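Local structure of staphylococcal enterotoxin-like toxin (Staphylococcus aureus, 4DXF) at residues A[39-43]-A[44-48]. The protein probably binds carbohydrate, perhaps host glycans, as a secreted staphylococcal superantigen-like protein, built from an OB-fold and a beta-grasp domain. Sequence-based numbering, arbitrary orientation.
Sequences KKWTT and IRFMN
Ile44 follows the loop in which Lys40 curls back, with Lys40 NZ 3.9 Å from Ile44 N. The ammonium donates to Thr42 O, 2.6 Å from Lys40 NZ and in the carbonyl plane. The Lys40 chain is extended up to chi3 and bends at chi4 (78°), which turns NZ back over the loop. This bond and a second one, Thr42 OG1 to Trp41 O at 2.7 Å, tie the loop to itself. Arg45 comes next. Its CG packs on the aliphatic part of Lys40, 3.8 Å from Lys40 CG, and the two side chains cross at about a right angle. The guanidinium turns to other partners, Asp65 by a salt bridge and Tyr68 O by a hydrogen bond. Phe46 then meets the indole of Trp41. Phe46 CE2 lies 3.4 Å from Trp41 CZ2. The centroids of the Phe46 ring and the six-membered ring of Trp41 are 5.5 Å apart, with planes at 27°, and the rings are slid past each other with little overlap. Tyr87 adds an edge-to-face contact to Phe46. The loop belongs to a beta hairpin that joins antiparallel strands 33-37 and 46-49 at the surface of the OB-fold domain, with strand 56-59 flanking 46-49 on its other side.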
loop_
_atom_site.group_PDB
_atom_site.type_symbol
_atom_site.label_atom_id
_atom_site.label_comp_id
_atom_site.label_asym_id
_atom_site.label_seq_id
_atom_site.Cartn_x
_atom_site.Cartn_y
_atom_site.Cartn_z
ATOM N N LYS A 39 -25.930 -4.488 -2.176
ATOM C CA LYS A 39 -26.454 -4.908 -0.868
ATOM C C LYS A 39 -25.417 -5.796 -0.144
ATOM O O LYS A 39 -24.815 -6.670 -0.783
ATOM C CB LYS A 39 -27.729 -5.714 -1.182
ATOM C CG LYS A 39 -28.605 -6.144 -0.010
ATOM C CD LYS A 39 -29.680 -7.086 -0.566
ATOM C CE LYS A 39 -30.694 -6.282 -1.395
ATOM N NZ LYS A 39 -31.981 -7.024 -1.634
ATOM N N LYS A 40 -25.200 -5.598 1.162
ATOM C CA LYS A 40 -24.289 -6.517 1.928
ATOM C C LYS A 40 -24.666 -8.010 1.783
ATOM O O LYS A 40 -25.842 -8.383 1.888
ATOM C CB LYS A 40 -24.233 -6.111 3.402
ATOM C CG LYS A 40 -23.305 -6.936 4.332
ATOM C CD LYS A 40 -23.395 -6.310 5.737
ATOM C CE LYS A 40 -23.166 -7.343 6.835
ATOM N NZ LYS A 40 -21.714 -7.638 6.960
ATOM N N TRP A 41 -23.695 -8.864 1.509
ATOM C CA TRP A 41 -24.003 -10.285 1.356
ATOM C C TRP A 41 -23.062 -11.206 2.151
ATOM O O TRP A 41 -23.175 -12.430 2.052
ATOM C CB TRP A 41 -24.028 -10.710 -0.123
ATOM C CG TRP A 41 -22.751 -10.382 -0.845
ATOM C CD1 TRP A 41 -22.448 -9.204 -1.481
ATOM C CD2 TRP A 41 -21.597 -11.237 -1.013
ATOM N NE1 TRP A 41 -21.176 -9.272 -2.033
ATOM C CE2 TRP A 41 -20.634 -10.503 -1.761
ATOM C CE3 TRP A 41 -21.289 -12.554 -0.618
ATOM C CZ2 TRP A 41 -19.379 -11.041 -2.104
ATOM C CZ3 TRP A 41 -20.038 -13.081 -0.944
ATOM C CH2 TRP A 41 -19.102 -12.327 -1.686
ATOM N N THR A 42 -22.125 -10.622 2.899
ATOM C CA THR A 42 -21.273 -11.414 3.797
ATOM C C THR A 42 -20.814 -10.616 4.975
ATOM O O THR A 42 -21.421 -9.624 5.367
ATOM C CB THR A 42 -20.061 -12.118 3.097
ATOM O OG1 THR A 42 -20.541 -13.111 2.201
ATOM C CG2 THR A 42 -19.187 -12.853 4.093
ATOM N N THR A 43 -19.730 -11.078 5.567
ATOM C CA THR A 43 -19.248 -10.481 6.779
ATOM C C THR A 43 -18.599 -9.144 6.479
ATOM O O THR A 43 -18.230 -8.408 7.390
ATOM C CB THR A 43 -18.312 -11.460 7.529
ATOM O OG1 THR A 43 -17.394 -12.045 6.593
ATOM C CG2 THR A 43 -19.177 -12.589 8.176
ATOM N N ILE A 44 -18.455 -8.822 5.187
ATOM C CA ILE A 44 -18.035 -7.449 4.812
ATOM C C ILE A 44 -18.597 -7.046 3.484
ATOM O O ILE A 44 -19.085 -7.863 2.716
ATOM C CB ILE A 44 -16.489 -7.202 4.794
ATOM C CG1 ILE A 44 -15.808 -8.109 3.778
ATOM C CG2 ILE A 44 -15.905 -7.240 6.268
ATOM C CD1 ILE A 44 -14.363 -7.727 3.565
ATOM N N ARG A 45 -18.437 -5.768 3.222
ATOM C CA ARG A 45 -18.932 -5.135 2.026
ATOM C C ARG A 45 -17.767 -4.859 1.065
ATOM O O ARG A 45 -16.583 -4.825 1.486
ATOM C CB ARG A 45 -19.586 -3.830 2.456
ATOM C CG ARG A 45 -20.910 -4.139 3.249
ATOM C CD ARG A 45 -21.382 -2.920 3.903
ATOM N NE ARG A 45 -21.756 -1.834 2.982
ATOM C CZ ARG A 45 -21.166 -0.628 2.936
ATOM N NH1 ARG A 45 -20.108 -0.315 3.711
ATOM N NH2 ARG A 45 -21.617 0.285 2.074
ATOM N N PHE A 46 -18.141 -4.675 -0.201
ATOM C CA PHE A 46 -17.200 -4.541 -1.318
ATOM C C PHE A 46 -17.588 -3.330 -2.139
ATOM O O PHE A 46 -18.756 -2.980 -2.241
ATOM C CB PHE A 46 -17.156 -5.752 -2.209
ATOM C CG PHE A 46 -16.689 -7.021 -1.483
ATOM C CD1 PHE A 46 -15.342 -7.244 -1.253
ATOM C CD2 PHE A 46 -17.618 -7.943 -1.019
ATOM C CE1 PHE A 46 -14.878 -8.390 -0.553
ATOM C CE2 PHE A 46 -17.182 -9.096 -0.309
ATOM C CZ PHE A 46 -15.816 -9.311 -0.100
ATOM N N MET A 47 -16.575 -2.668 -2.652
ATOM C CA MET A 47 -16.750 -1.677 -3.732
ATOM C C MET A 47 -16.369 -2.379 -5.038
ATOM O O MET A 47 -15.232 -2.877 -5.199
ATOM C CB MET A 47 -15.860 -0.421 -3.470
ATOM C CG MET A 47 -16.026 0.606 -4.687
ATOM S SD MET A 47 -15.124 2.072 -4.491
ATOM C CE MET A 47 -15.965 2.945 -3.246
ATOM N N ASN A 48 -17.291 -2.414 -6.005
ATOM C CA ASN A 48 -17.044 -3.040 -7.300
ATOM C C ASN A 48 -16.471 -1.965 -8.253
ATOM O O ASN A 48 -17.034 -0.880 -8.376
ATOM C CB ASN A 48 -18.354 -3.593 -7.885
ATOM C CG ASN A 48 -18.866 -4.792 -7.097
ATOM O OD1 ASN A 48 -18.339 -5.910 -7.238
ATOM N ND2 ASN A 48 -19.758 -4.526 -6.176
#